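Local coordinates for protein probable tRNA pseudouridine synthase D (Methanosarcina mazei, PDB 1Z2Z) that probably converts uridine 13 of transfer RNAs into pseudouridine, as a member of the TruD family of pseudouridine synthases, at residues E195-L200 and G256-L261; K187-G192 and F371-F376; E211-A216 and P234-H239; H271-Y276 and L364-E369. All blocks are in the same frame, centred on the assembly; numbering follows the deposited sequence.

Contact 1: residues E195-L200 and G256-L261; sequences EKAALL and GSFRVL
F258 swings its ring toward A197 and A198 through a chi1 of -68°, which sets CG beside its own backbone N and opposite the carbonyl carbon; S257, at 70°, instead places OG between its backbone N and carbonyl carbon. The arrangement is a helix packed on a loop: helix 194-202 meets the connection between helices 238-249 and 263-287, both inside the TRUD family region of the chain. On the helix side, two alanines of residues 195-200 touch the loop. A197 offers its methyl, with CB 4.0 Å from F258 CZ, and its CB bond points toward the loop. F258 starts out across that direction, yet its far end comes nearer, so CZ is the atom that reaches the helix. The carbonyl O of A197 lies at the ring edge, close to the ring plane, 3.9 Å from F258 CZ, while A198 N approaches the same CZ obliquely at 4.0 Å. The four touching residues are all buried, and two alanines let the helix backbone itself come up to the aromatic tip. A197 also packs on V185, A188 and I189 of helix 182-191, and F258 on F376 and M379. The S257 hydroxyl is not left to the apolar helix face, because its hydrogen bond is to Y254 O in the same loop. S257 OG sits 4.1 Å above one face of the F258 ring, offset toward the rim, and 3.7 Å from A198 CB.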
loop_
_atom_site.group_PDB
_atom_site.type_symbol
_atom_site.label_atom_id
_atom_site.label_comp_id
_atom_site.label_asym_id
_atom_site.label_seq_id
_atom_site.Cartn_x
_atom_site.Cartn_y
_atom_site.Cartn_z
ATOM N N GLU A 195 10.461 -5.193 -25.189
ATOM C CA GLU A 195 11.842 -5.632 -25.023
ATOM C C GLU A 195 12.346 -5.140 -23.668
ATOM O O GLU A 195 13.162 -5.795 -23.016
ATOM C CB GLU A 195 12.718 -5.030 -26.124
ATOM C CG GLU A 195 14.192 -5.389 -26.008
ATOM C CD GLU A 195 14.564 -6.579 -26.862
ATOM O OE1 GLU A 195 15.584 -7.244 -26.561
ATOM O OE2 GLU A 195 13.838 -6.840 -27.846
ATOM N N LYS A 196 11.855 -3.973 -23.260
ATOM C CA LYS A 196 12.243 -3.374 -21.993
ATOM C C LYS A 196 11.314 -3.793 -20.857
ATOM O O LYS A 196 11.772 -4.090 -19.755
ATOM C CB LYS A 196 12.267 -1.843 -22.117
ATOM C CG LYS A 196 13.237 -1.323 -23.183
ATOM C CD LYS A 196 14.670 -1.790 -22.909
ATOM C CE LYS A 196 15.626 -1.413 -24.032
ATOM N NZ LYS A 196 17.012 -1.898 -23.765
ATOM N N ALA A 197 10.012 -3.821 -21.124
ATOM C CA ALA A 197 9.034 -4.208 -20.110
ATOM C C ALA A 197 9.298 -5.623 -19.604
ATOM O O ALA A 197 9.089 -5.921 -18.426
ATOM C CB ALA A 197 7.621 -4.115 -20.675
ATOM N N ALA A 198 9.754 -6.495 -20.498
ATOM C CA ALA A 198 10.043 -7.870 -20.125
ATOM C C ALA A 198 11.378 -7.956 -19.405
ATOM O O ALA A 198 11.512 -8.674 -18.417
ATOM C CB ALA A 198 10.057 -8.754 -21.356
ATOM N N LEU A 199 12.366 -7.221 -19.899
ATOM C CA LEU A 199 13.688 -7.229 -19.284
ATOM C C LEU A 199 13.689 -6.585 -17.902
ATOM O O LEU A 199 14.374 -7.055 -16.997
ATOM C CB LEU A 199 14.695 -6.516 -20.188
ATOM C CG LEU A 199 15.653 -7.396 -21.000
ATOM C CD1 LEU A 199 14.886 -8.450 -21.796
ATOM C CD2 LEU A 199 16.466 -6.503 -21.925
ATOM N N LEU A 200 12.922 -5.513 -17.739
ATOM C CA LEU A 200 12.846 -4.823 -16.458
ATOM C C LEU A 200 12.324 -5.733 -15.351
ATOM O O LEU A 200 12.580 -5.491 -14.173
ATOM C CB LEU A 200 11.937 -3.596 -16.567
ATOM C CG LEU A 200 12.439 -2.385 -17.358
ATOM C CD1 LEU A 200 11.312 -1.379 -17.528
ATOM C CD2 LEU A 200 13.618 -1.755 -16.636
ATOM N N GLY A 256 4.685 -12.030 -25.906
ATOM C CA GLY A 256 3.941 -13.091 -25.252
ATOM C C GLY A 256 4.630 -13.672 -24.034
ATOM O O GLY A 256 4.163 -14.658 -23.460
ATOM N N SER A 257 5.744 -13.072 -23.631
ATOM C CA SER A 257 6.461 -13.568 -22.463
ATOM C C SER A 257 5.645 -13.318 -21.192
ATOM O O SER A 257 5.982 -13.823 -20.132
ATOM C CB SER A 257 7.832 -12.897 -22.347
ATOM O OG SER A 257 7.702 -11.536 -21.995
ATOM N N PHE A 258 4.560 -12.556 -21.310
ATOM C CA PHE A 258 3.710 -12.248 -20.166
ATOM C C PHE A 258 2.570 -13.231 -20.003
ATOM O O PHE A 258 1.901 -13.253 -18.967
ATOM C CB PHE A 258 3.116 -10.855 -20.312
ATOM C CG PHE A 258 4.121 -9.760 -20.194
ATOM C CD1 PHE A 258 4.664 -9.429 -18.959
ATOM C CD2 PHE A 258 4.522 -9.050 -21.317
ATOM C CE1 PHE A 258 5.594 -8.406 -18.844
ATOM C CE2 PHE A 258 5.450 -8.027 -21.213
ATOM C CZ PHE A 258 5.986 -7.701 -19.975
ATOM N N ARG A 259 2.341 -14.035 -21.037
ATOM C CA ARG A 259 1.259 -15.018 -21.035
ATOM C C ARG A 259 1.615 -16.273 -20.241
ATOM O O ARG A 259 0.952 -17.305 -20.357
ATOM C CB ARG A 259 0.898 -15.393 -22.481
ATOM C CG ARG A 259 -0.575 -15.178 -22.833
ATOM C CD ARG A 259 -0.838 -15.330 -24.330
ATOM N NE ARG A 259 -2.216 -15.002 -24.703
ATOM C CZ ARG A 259 -2.802 -13.822 -24.493
ATOM N NH1 ARG A 259 -2.137 -12.838 -23.904
ATOM N NH2 ARG A 259 -4.055 -13.617 -24.884
ATOM N N VAL A 260 2.659 -16.171 -19.428
ATOM C CA VAL A 260 3.109 -17.287 -18.609
ATOM C C VAL A 260 2.752 -17.053 -17.138
ATOM O O VAL A 260 2.702 -17.988 -16.334
ATOM C CB VAL A 260 4.629 -17.473 -18.762
ATOM C CG1 VAL A 260 4.951 -18.024 -20.147
ATOM C CG2 VAL A 260 5.324 -16.142 -18.579
ATOM N N LEU A 261 2.497 -15.793 -16.804
ATOM C CA LEU A 261 2.132 -15.385 -15.450
ATOM C C LEU A 261 0.606 -15.279 -15.370
ATOM O O LEU A 261 -0.033 -14.813 -16.313
ATOM C CB LEU A 261 2.746 -14.015 -15.142
ATOM C CG LEU A 261 4.180 -13.741 -15.619
ATOM C CD1 LEU A 261 4.504 -12.264 -15.453
ATOM C CD2 LEU A 261 5.159 -14.605 -14.847
#

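Contact 2: residues K187-G192 and F371-F376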
loop_
_atom_site.group_PDB
_atom_site.type_symbol
_atom_site.label_atom_id
_atom_site.label_comp_id
_atom_site.label_asym_id
_atom_site.label_seq_id
_atom_site.Cartn_x
_atom_site.Cartn_y
_atom_site.Cartn_z
ATOM N N LYS A 187 5.062 1.170 -17.859
ATOM C CA LYS A 187 5.372 2.323 -18.688
ATOM C C LYS A 187 5.907 1.898 -20.049
ATOM O O LYS A 187 5.627 2.543 -21.057
ATOM C CB LYS A 187 6.390 3.225 -17.986
ATOM C CG LYS A 187 6.676 4.520 -18.730
ATOM C CD LYS A 187 7.795 5.314 -18.076
ATOM C CE LYS A 187 8.164 6.532 -18.917
ATOM N NZ LYS A 187 9.398 7.199 -18.412
ATOM N N ALA A 188 6.670 0.809 -20.080
ATOM C CA ALA A 188 7.227 0.323 -21.333
ATOM C C ALA A 188 6.140 -0.286 -22.214
ATOM O O ALA A 188 6.117 -0.071 -23.428
ATOM C CB ALA A 188 8.314 -0.704 -21.064
ATOM N N ILE A 189 5.233 -1.041 -21.606
ATOM C CA ILE A 189 4.162 -1.670 -22.367
ATOM C C ILE A 189 3.327 -0.604 -23.086
ATOM O O ILE A 189 3.136 -0.676 -24.299
ATOM C CB ILE A 189 3.265 -2.531 -21.450
ATOM C CG1 ILE A 189 4.129 -3.483 -20.630
ATOM C CG2 ILE A 189 2.329 -3.383 -22.279
ATOM C CD1 ILE A 189 3.347 -4.253 -19.594
ATOM N N VAL A 190 2.846 0.385 -22.336
ATOM C CA VAL A 190 2.049 1.484 -22.892
ATOM C C VAL A 190 2.728 2.110 -24.114
ATOM O O VAL A 190 2.107 2.294 -25.167
ATOM C CB VAL A 190 1.832 2.598 -21.835
ATOM C CG1 VAL A 190 1.286 3.855 -22.492
ATOM C CG2 VAL A 190 0.881 2.110 -20.760
ATOM N N GLU A 191 4.006 2.442 -23.959
ATOM C CA GLU A 191 4.792 3.048 -25.027
ATOM C C GLU A 191 4.941 2.091 -26.203
ATOM O O GLU A 191 5.266 2.512 -27.315
ATOM C CB GLU A 191 6.178 3.423 -24.505
ATOM C CG GLU A 191 6.170 4.373 -23.325
ATOM C CD GLU A 191 7.552 4.572 -22.731
ATOM O OE1 GLU A 191 7.697 5.436 -21.838
ATOM O OE2 GLU A 191 8.492 3.858 -23.151
ATOM N N GLY A 192 4.710 0.805 -25.943
ATOM C CA GLY A 192 4.819 -0.201 -26.982
ATOM C C GLY A 192 6.026 -1.102 -26.819
ATOM O O GLY A 192 6.076 -2.189 -27.386
ATOM N N PHE A 371 -3.358 3.228 -23.504
ATOM C CA PHE A 371 -3.730 2.259 -22.473
ATOM C C PHE A 371 -4.523 1.087 -23.025
ATOM O O PHE A 371 -5.316 0.468 -22.313
ATOM C CB PHE A 371 -4.536 2.916 -21.348
ATOM C CG PHE A 371 -3.685 3.478 -20.244
ATOM C CD1 PHE A 371 -3.277 4.809 -20.263
ATOM C CD2 PHE A 371 -3.287 2.671 -19.182
ATOM C CE1 PHE A 371 -2.480 5.332 -19.243
ATOM C CE2 PHE A 371 -2.491 3.180 -18.161
ATOM C CZ PHE A 371 -2.090 4.518 -18.189
ATOM N N ASN A 372 -4.306 0.790 -24.298
ATOM C CA ASN A 372 -4.977 -0.323 -24.941
ATOM C C ASN A 372 -3.930 -1.200 -25.602
ATOM O O ASN A 372 -3.784 -1.219 -26.820
ATOM C CB ASN A 372 -5.991 0.182 -25.971
ATOM C CG ASN A 372 -7.217 0.804 -25.323
ATOM O OD1 ASN A 372 -7.130 1.843 -24.668
ATOM N ND2 ASN A 372 -8.368 0.160 -25.498
ATOM N N ILE A 373 -3.192 -1.925 -24.778
ATOM C CA ILE A 373 -2.150 -2.805 -25.272
ATOM C C ILE A 373 -2.650 -3.671 -26.429
ATOM O O ILE A 373 -3.543 -4.495 -26.246
ATOM C CB ILE A 373 -1.638 -3.718 -24.138
ATOM C CG1 ILE A 373 -1.069 -2.869 -22.996
ATOM C CG2 ILE A 373 -0.572 -4.659 -24.668
ATOM C CD1 ILE A 373 -2.093 -2.033 -22.255
ATOM N N GLU A 374 -2.081 -3.480 -27.619
ATOM C CA GLU A 374 -2.477 -4.269 -28.785
ATOM C C GLU A 374 -2.081 -5.730 -28.588
ATOM O O GLU A 374 -2.920 -6.623 -28.677
ATOM C CB GLU A 374 -1.817 -3.732 -30.068
ATOM C CG GLU A 374 -2.252 -2.325 -30.485
ATOM C CD GLU A 374 -1.563 -1.844 -31.759
ATOM O OE1 GLU A 374 -0.320 -1.736 -31.773
ATOM O OE2 GLU A 374 -2.264 -1.568 -32.752
ATOM N N LYS A 375 -0.802 -5.967 -28.315
ATOM C CA LYS A 375 -0.294 -7.321 -28.111
ATOM C C LYS A 375 -1.086 -8.032 -27.010
ATOM O O LYS A 375 -1.460 -9.198 -27.155
ATOM C CB LYS A 375 1.187 -7.268 -27.728
ATOM C CG LYS A 375 2.000 -6.261 -28.528
ATOM C CD LYS A 375 2.176 -6.694 -29.966
ATOM C CE LYS A 375 3.043 -7.936 -30.048
ATOM N NZ LYS A 375 3.355 -8.326 -31.448
ATOM N N PHE A 376 -1.333 -7.321 -25.910
ATOM C CA PHE A 376 -2.084 -7.862 -24.779
ATOM C C PHE A 376 -3.268 -6.996 -24.376
ATOM O O PHE A 376 -3.201 -6.248 -23.397
ATOM C CB PHE A 376 -1.186 -8.047 -23.556
ATOM C CG PHE A 376 -0.551 -9.392 -23.476
ATOM C CD1 PHE A 376 -0.599 -10.126 -22.300
ATOM C CD2 PHE A 376 0.093 -9.930 -24.584
ATOM C CE1 PHE A 376 -0.015 -11.386 -22.224
ATOM C CE2 PHE A 376 0.683 -11.189 -24.524
ATOM C CZ PHE A 376 0.629 -11.920 -23.339
#
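V190 and F371 mark the closest backbone approach, their CA atoms 5.8 Å apart, where the last turn of helix 182-191 runs beside a loop segment with no regular structure. V190 lays CG2 over one face of the F371 ring, 4.4 Å from CE2, a loose methyl-on-aromatic contact. The CB bond of F371 is directed away from the helix. I189 meets I373 more closely: its CG2 branch lies 3.5 Å from I373 CG1 and 4.0 Å from I373 CG2, the two side chains crossing obliquely. In I189 a chi1 of -51° puts CG1 beside the backbone N and CG2 anti to it, and CG2 is the branch that meets I373. The helix ends here in a Schellman motif at G192, which has a positive phi (109°) and whose N bonds to I189 O at 2.7 Å; a weak bond also runs from G192 N to A188 O. E191 is the last helical residue, one beyond V190. I189 and I373 both also touch F194 at the start of the next helix, and F371 rests on V270 and Q274 of helix 263-287.

Contact 3: residues E211-A216 and P234-H239; sequences EETKNA and PLRLGH
The carbonyl O of T213 takes the amide of A216 at 2.8 Å, the shortest sound polar bond here, in the first turn of helix 213-223; the side chain of the same threonine carries the contact with P234 and R236. The bond joins residues three apart, as does that from N215 N to E212 O (3.0 Å). T213 presents its methyl: with OG1 between the backbone N and the carbonyl carbon (chi1 68°), CG2 stands opposite the carbonyl carbon and reaches both partners. It lies 4.0 Å from P234 CG and 3.3 Å from R236 NH2, near the plane of the guanidinium and at its edge. Both partners cross the threonine at about a right angle. R236 arrives by a chain extended through chi1 and chi2, then bent at chi3 (56°). Across this contact the nearest partner of NH2 is the T213 methyl, and T213 OG1 is engaged, weakly, by P210 O. L237 N bonds to P234 O at 3.0 Å, folding the loop that presents proline and arginine together. All three touching residues also meet crystal neighbours, so the arginine pose may partly reflect lattice packing. This is a surface contact in a helix-rich part of the fold, joining the start of helix 213-223 to the loop before helix 238-249, with L237 at the N-cap position.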
loop_
_atom_site.group_PDB
_atom_site.type_symbol
_atom_site.label_atom_id
_atom_site.label_comp_id
_atom_site.label_asym_id
_atom_site.label_seq_id
_atom_site.Cartn_x
_atom_site.Cartn_y
_atom_site.Cartn_z
ATOM N N GLU A 211 23.365 -9.356 -2.995
ATOM C CA GLU A 211 24.332 -9.187 -4.070
ATOM C C GLU A 211 24.475 -10.437 -4.924
ATOM O O GLU A 211 25.129 -10.412 -5.969
ATOM C CB GLU A 211 25.699 -8.785 -3.505
ATOM C CG GLU A 211 26.404 -9.871 -2.702
ATOM C CD GLU A 211 27.692 -10.354 -3.365
ATOM O OE1 GLU A 211 28.363 -11.242 -2.791
ATOM O OE2 GLU A 211 28.033 -9.848 -4.460
ATOM N N GLU A 212 23.858 -11.530 -4.486
ATOM C CA GLU A 212 23.933 -12.783 -5.230
ATOM C C GLU A 212 22.882 -12.792 -6.335
ATOM O O GLU A 212 23.216 -12.875 -7.518
ATOM C CB GLU A 212 23.738 -13.968 -4.279
ATOM C CG GLU A 212 24.829 -15.034 -4.409
ATOM C CD GLU A 212 26.237 -14.499 -4.137
ATOM O OE1 GLU A 212 26.574 -14.252 -2.954
ATOM O OE2 GLU A 212 27.003 -14.319 -5.115
ATOM N N THR A 213 21.614 -12.705 -5.946
ATOM C CA THR A 213 20.527 -12.671 -6.916
ATOM C C THR A 213 20.669 -11.347 -7.665
ATOM O O THR A 213 20.369 -11.250 -8.853
ATOM C CB THR A 213 19.152 -12.721 -6.223
ATOM O OG1 THR A 213 18.933 -11.501 -5.505
ATOM C CG2 THR A 213 19.093 -13.889 -5.249
ATOM N N LYS A 214 21.139 -10.327 -6.957
ATOM C CA LYS A 214 21.347 -9.017 -7.555
ATOM C C LYS A 214 22.299 -9.174 -8.739
ATOM O O LYS A 214 22.214 -8.429 -9.709
ATOM C CB LYS A 214 21.959 -8.053 -6.531
ATOM C CG LYS A 214 22.164 -6.625 -7.032
ATOM C CD LYS A 214 23.292 -5.915 -6.280
ATOM C CE LYS A 214 23.058 -5.865 -4.774
ATOM N NZ LYS A 214 24.304 -5.452 -4.055
ATOM N N ASN A 215 23.205 -10.146 -8.656
ATOM C CA ASN A 215 24.162 -10.378 -9.736
ATOM C C ASN A 215 23.647 -11.370 -10.775
ATOM O O ASN A 215 24.248 -11.543 -11.835
ATOM C CB ASN A 215 25.512 -10.852 -9.171
ATOM C CG ASN A 215 26.434 -9.694 -8.809
ATOM O OD1 ASN A 215 26.114 -8.879 -7.944
ATOM N ND2 ASN A 215 27.581 -9.615 -9.482
ATOM N N ALA A 216 22.532 -12.019 -10.468
ATOM C CA ALA A 216 21.939 -12.968 -11.397
ATOM C C ALA A 216 21.183 -12.189 -12.472
ATOM O O ALA A 216 21.293 -12.496 -13.658
ATOM C CB ALA A 216 20.994 -13.896 -10.661
ATOM N N PRO A 234 17.325 -18.255 -8.416
ATOM C CA PRO A 234 16.786 -19.153 -7.395
ATOM C C PRO A 234 15.322 -19.463 -7.680
ATOM O O PRO A 234 14.581 -18.616 -8.190
ATOM C CB PRO A 234 16.998 -18.367 -6.104
ATOM C CG PRO A 234 16.849 -16.952 -6.552
ATOM C CD PRO A 234 17.628 -16.930 -7.846
ATOM N N LEU A 235 14.925 -20.693 -7.355
ATOM C CA LEU A 235 13.559 -21.181 -7.564
ATOM C C LEU A 235 12.534 -20.250 -6.930
ATOM O O LEU A 235 11.354 -20.279 -7.276
ATOM C CB LEU A 235 13.416 -22.585 -6.970
ATOM C CG LEU A 235 14.309 -23.679 -7.557
ATOM C CD1 LEU A 235 14.399 -24.840 -6.577
ATOM C CD2 LEU A 235 13.759 -24.131 -8.897
ATOM N N ARG A 236 13.001 -19.434 -5.994
ATOM C CA ARG A 236 12.153 -18.479 -5.302
ATOM C C ARG A 236 11.407 -17.591 -6.298
ATOM O O ARG A 236 10.259 -17.213 -6.059
ATOM C CB ARG A 236 13.010 -17.624 -4.365
ATOM C CG ARG A 236 12.306 -16.424 -3.767
ATOM C CD ARG A 236 13.146 -15.814 -2.661
ATOM N NE ARG A 236 14.485 -15.437 -3.113
ATOM C CZ ARG A 236 14.771 -14.319 -3.780
ATOM N NH1 ARG A 236 13.810 -13.454 -4.076
ATOM N NH2 ARG A 236 16.021 -14.067 -4.150
ATOM N N LEU A 237 12.064 -17.278 -7.416
ATOM C CA LEU A 237 11.497 -16.425 -8.471
ATOM C C LEU A 237 10.854 -17.241 -9.593
ATOM O O LEU A 237 11.418 -17.381 -10.680
ATOM C CB LEU A 237 12.590 -15.528 -9.059
ATOM C CG LEU A 237 13.347 -14.669 -8.051
ATOM C CD1 LEU A 237 14.556 -14.025 -8.704
ATOM C CD2 LEU A 237 12.401 -13.629 -7.483
ATOM N N GLY A 238 9.667 -17.772 -9.320
ATOM C CA GLY A 238 8.967 -18.564 -10.311
ATOM C C GLY A 238 8.551 -17.775 -11.539
ATOM O O GLY A 238 8.725 -18.250 -12.655
ATOM N N HIS A 239 8.006 -16.575 -11.339
ATOM C CA HIS A 239 7.561 -15.727 -12.440
ATOM C C HIS A 239 8.683 -15.367 -13.415
ATOM O O HIS A 239 8.499 -15.422 -14.632
ATOM C CB HIS A 239 6.924 -14.435 -11.909
ATOM C CG HIS A 239 5.738 -14.652 -11.018
ATOM N ND1 HIS A 239 4.779 -15.611 -11.269
ATOM C CD2 HIS A 239 5.338 -14.011 -9.894
ATOM C CE1 HIS A 239 3.843 -15.550 -10.341
ATOM N NE2 HIS A 239 4.157 -14.587 -9.493
#

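Contact 4: residues H271-Y276 and L364-E369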
loop_
_atom_site.group_PDB
_atom_site.type_symbol
_atom_site.label_atom_id
_atom_site.label_comp_id
_atom_site.label_asym_id
_atom_site.label_seq_id
_atom_site.Cartn_x
_atom_site.Cartn_y
_atom_site.Cartn_z
ATOM N N HIS A 271 -1.343 -1.140 -13.849
ATOM C CA HIS A 271 -1.946 -0.500 -12.677
ATOM C C HIS A 271 -0.879 0.282 -11.907
ATOM O O HIS A 271 -1.164 1.307 -11.271
ATOM C CB HIS A 271 -2.597 -1.556 -11.773
ATOM C CG HIS A 271 -3.164 -1.004 -10.502
ATOM N ND1 HIS A 271 -2.376 -0.597 -9.447
ATOM C CD2 HIS A 271 -4.445 -0.814 -10.103
ATOM C CE1 HIS A 271 -3.144 -0.185 -8.455
ATOM N NE2 HIS A 271 -4.406 -0.307 -8.827
ATOM N N GLY A 272 0.352 -0.209 -11.965
ATOM C CA GLY A 272 1.435 0.483 -11.298
ATOM C C GLY A 272 1.614 1.823 -11.985
ATOM O O GLY A 272 1.415 2.868 -11.362
ATOM N N TYR A 273 1.966 1.787 -13.276
ATOM C CA TYR A 273 2.182 2.996 -14.075
ATOM C C TYR A 273 1.067 3.990 -13.880
ATOM O O TYR A 273 1.263 5.194 -14.038
ATOM C CB TYR A 273 2.284 2.659 -15.561
ATOM C CG TYR A 273 2.604 3.857 -16.431
ATOM C CD1 TYR A 273 3.708 4.667 -16.155
ATOM C CD2 TYR A 273 1.831 4.160 -17.553
ATOM C CE1 TYR A 273 4.036 5.746 -16.976
ATOM C CE2 TYR A 273 2.150 5.236 -18.382
ATOM C CZ TYR A 273 3.254 6.023 -18.089
ATOM O OH TYR A 273 3.573 7.088 -18.911
ATOM N N GLN A 274 -0.112 3.474 -13.554
ATOM C CA GLN A 274 -1.271 4.316 -13.308
ATOM C C GLN A 274 -1.133 4.955 -11.950
ATOM O O GLN A 274 -1.385 6.152 -11.772
ATOM C CB GLN A 274 -2.552 3.493 -13.341
ATOM C CG GLN A 274 -3.062 3.263 -14.735
ATOM C CD GLN A 274 -4.349 2.490 -14.753
ATOM O OE1 GLN A 274 -4.953 2.321 -15.807
ATOM N NE2 GLN A 274 -4.779 2.008 -13.590
ATOM N N SER A 275 -0.741 4.141 -10.978
ATOM C CA SER A 275 -0.555 4.639 -9.628
ATOM C C SER A 275 0.535 5.706 -9.676
ATOM O O SER A 275 0.469 6.706 -8.968
ATOM C CB SER A 275 -0.179 3.476 -8.711
ATOM O OG SER A 275 -1.238 2.536 -8.689
ATOM N N TYR A 276 1.522 5.496 -10.536
ATOM C CA TYR A 276 2.605 6.446 -10.689
ATOM C C TYR A 276 2.043 7.806 -11.095
ATOM O O TYR A 276 2.226 8.815 -10.402
ATOM C CB TYR A 276 3.554 5.951 -11.762
ATOM C CG TYR A 276 4.587 6.956 -12.176
ATOM C CD1 TYR A 276 5.621 7.322 -11.317
ATOM C CD2 TYR A 276 4.555 7.522 -13.448
ATOM C CE1 TYR A 276 6.600 8.224 -11.727
ATOM C CE2 TYR A 276 5.527 8.423 -13.862
ATOM C CZ TYR A 276 6.544 8.767 -13.002
ATOM O OH TYR A 276 7.502 9.654 -13.433
ATOM N N LEU A 364 4.326 14.231 -19.254
ATOM C CA LEU A 364 4.668 12.821 -19.209
ATOM C C LEU A 364 4.514 12.169 -20.575
ATOM O O LEU A 364 4.886 11.008 -20.766
ATOM C CB LEU A 364 3.790 12.118 -18.176
ATOM C CG LEU A 364 4.514 11.396 -17.035
ATOM C CD1 LEU A 364 5.535 12.312 -16.370
ATOM C CD2 LEU A 364 3.476 10.925 -16.030
ATOM N N GLY A 365 3.977 12.926 -21.527
ATOM C CA GLY A 365 3.784 12.404 -22.869
ATOM C C GLY A 365 2.882 11.188 -22.880
ATOM O O GLY A 365 3.011 10.319 -23.739
ATOM N N VAL A 366 1.968 11.131 -21.915
ATOM C CA VAL A 366 1.028 10.022 -21.799
ATOM C C VAL A 366 -0.074 10.149 -22.836
ATOM O O VAL A 366 -0.498 11.258 -23.164
ATOM C CB VAL A 366 0.353 9.999 -20.424
ATOM C CG1 VAL A 366 -0.521 8.759 -20.297
ATOM C CG2 VAL A 366 1.401 10.043 -19.340
ATOM N N SER A 367 -0.543 9.003 -23.329
ATOM C CA SER A 367 -1.608 8.944 -24.333
ATOM C C SER A 367 -2.727 7.988 -23.910
ATOM O O SER A 367 -2.495 6.790 -23.751
ATOM C CB SER A 367 -1.029 8.484 -25.675
ATOM O OG SER A 367 -0.381 7.229 -25.547
ATOM N N LEU A 368 -3.936 8.515 -23.734
ATOM C CA LEU A 368 -5.085 7.696 -23.341
ATOM C C LEU A 368 -5.306 6.528 -24.310
ATOM O O LEU A 368 -5.704 5.433 -23.905
ATOM C CB LEU A 368 -6.358 8.555 -23.281
ATOM C CG LEU A 368 -6.461 9.704 -22.262
ATOM C CD1 LEU A 368 -6.460 9.143 -20.849
ATOM C CD2 LEU A 368 -5.310 10.685 -22.461
ATOM N N GLU A 369 -5.040 6.777 -25.590
ATOM C CA GLU A 369 -5.194 5.782 -26.651
ATOM C C GLU A 369 -4.102 4.731 -26.519
ATOM O O GLU A 369 -4.100 3.721 -27.224
ATOM C CB GLU A 369 -5.077 6.473 -28.012
ATOM C CG GLU A 369 -5.892 7.757 -28.101
ATOM C CD GLU A 369 -5.344 8.739 -29.122
ATOM O OE1 GLU A 369 -4.140 9.085 -29.034
ATOM O OE2 GLU A 369 -6.122 9.179 -30.002
HETATM O O HOH W 1 6.057 8.729 -18.473
#
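Y276 and L364 touch through CE2 and CD2 at 3.9 Å, the leucine branch coming at the ring obliquely. One turn earlier on helix 263-287, Y273 reaches V366, where OH is 3.7 Å from CG2; the two side chains run past one another in opposite directions. Both tyrosines send CG anti to the backbone N (chi1 -176° in Y273 and 170° in Y276), which throws the rings out on the same side of the helix toward the loop. The loop residues answer with CB bonds that point at the helix. Water 1 joins the first shell at the Y273 ring edge, in its plane, 3.0 Å from Y273 OH; it also donates a long, weak bond to L364 O at 3.4 Å.

The second shell is the backbone. Y276 N bonds to G272 O at 2.8 Å; within the same helical turn, H271 O accepts both S275 N and S275 OG, each at 2.9 Å and from opposite faces of the carbonyl plane. On the other side, G365 closes helix 352-363 in a Schellman motif, its positive phi turning the chain between L364 and V366. This is a helix-end contact: the C-terminus of helix 352-363 and the loop after it lean on helix 263-287, where L364 also touches I277 and I280, and V366 touches I277. Direct contact is carbon on carbon, or methyl on a hydroxyl, so polar linkage across the interface rests on one water, bonded to Y273 OH and only weakly to the carbonyl of L364.

How the contacts relate
Contacts 1 and 2 are buried, contact 4 partly so, and contact 3 lies at the surface. Contacts 1 and 2 share a wall formed by consecutive helices 182-191 and 194-202; R259 of contact 1 also makes a cation-pi contact with F376 of contact 2, and F258 packs on it. Helix 263-287 links contacts 2 and 4, because Y273 lies against K187, V190 and F371. Contact 3 joins contact 1 through L261 on H239, but stays about 27 Å and 29 Å, centre to centre, from contacts 2 and 4. Chemistry follows place: methyls and rings within the buried pair, a water at the partly buried contact 4, and a charged arginine on a methyl outside.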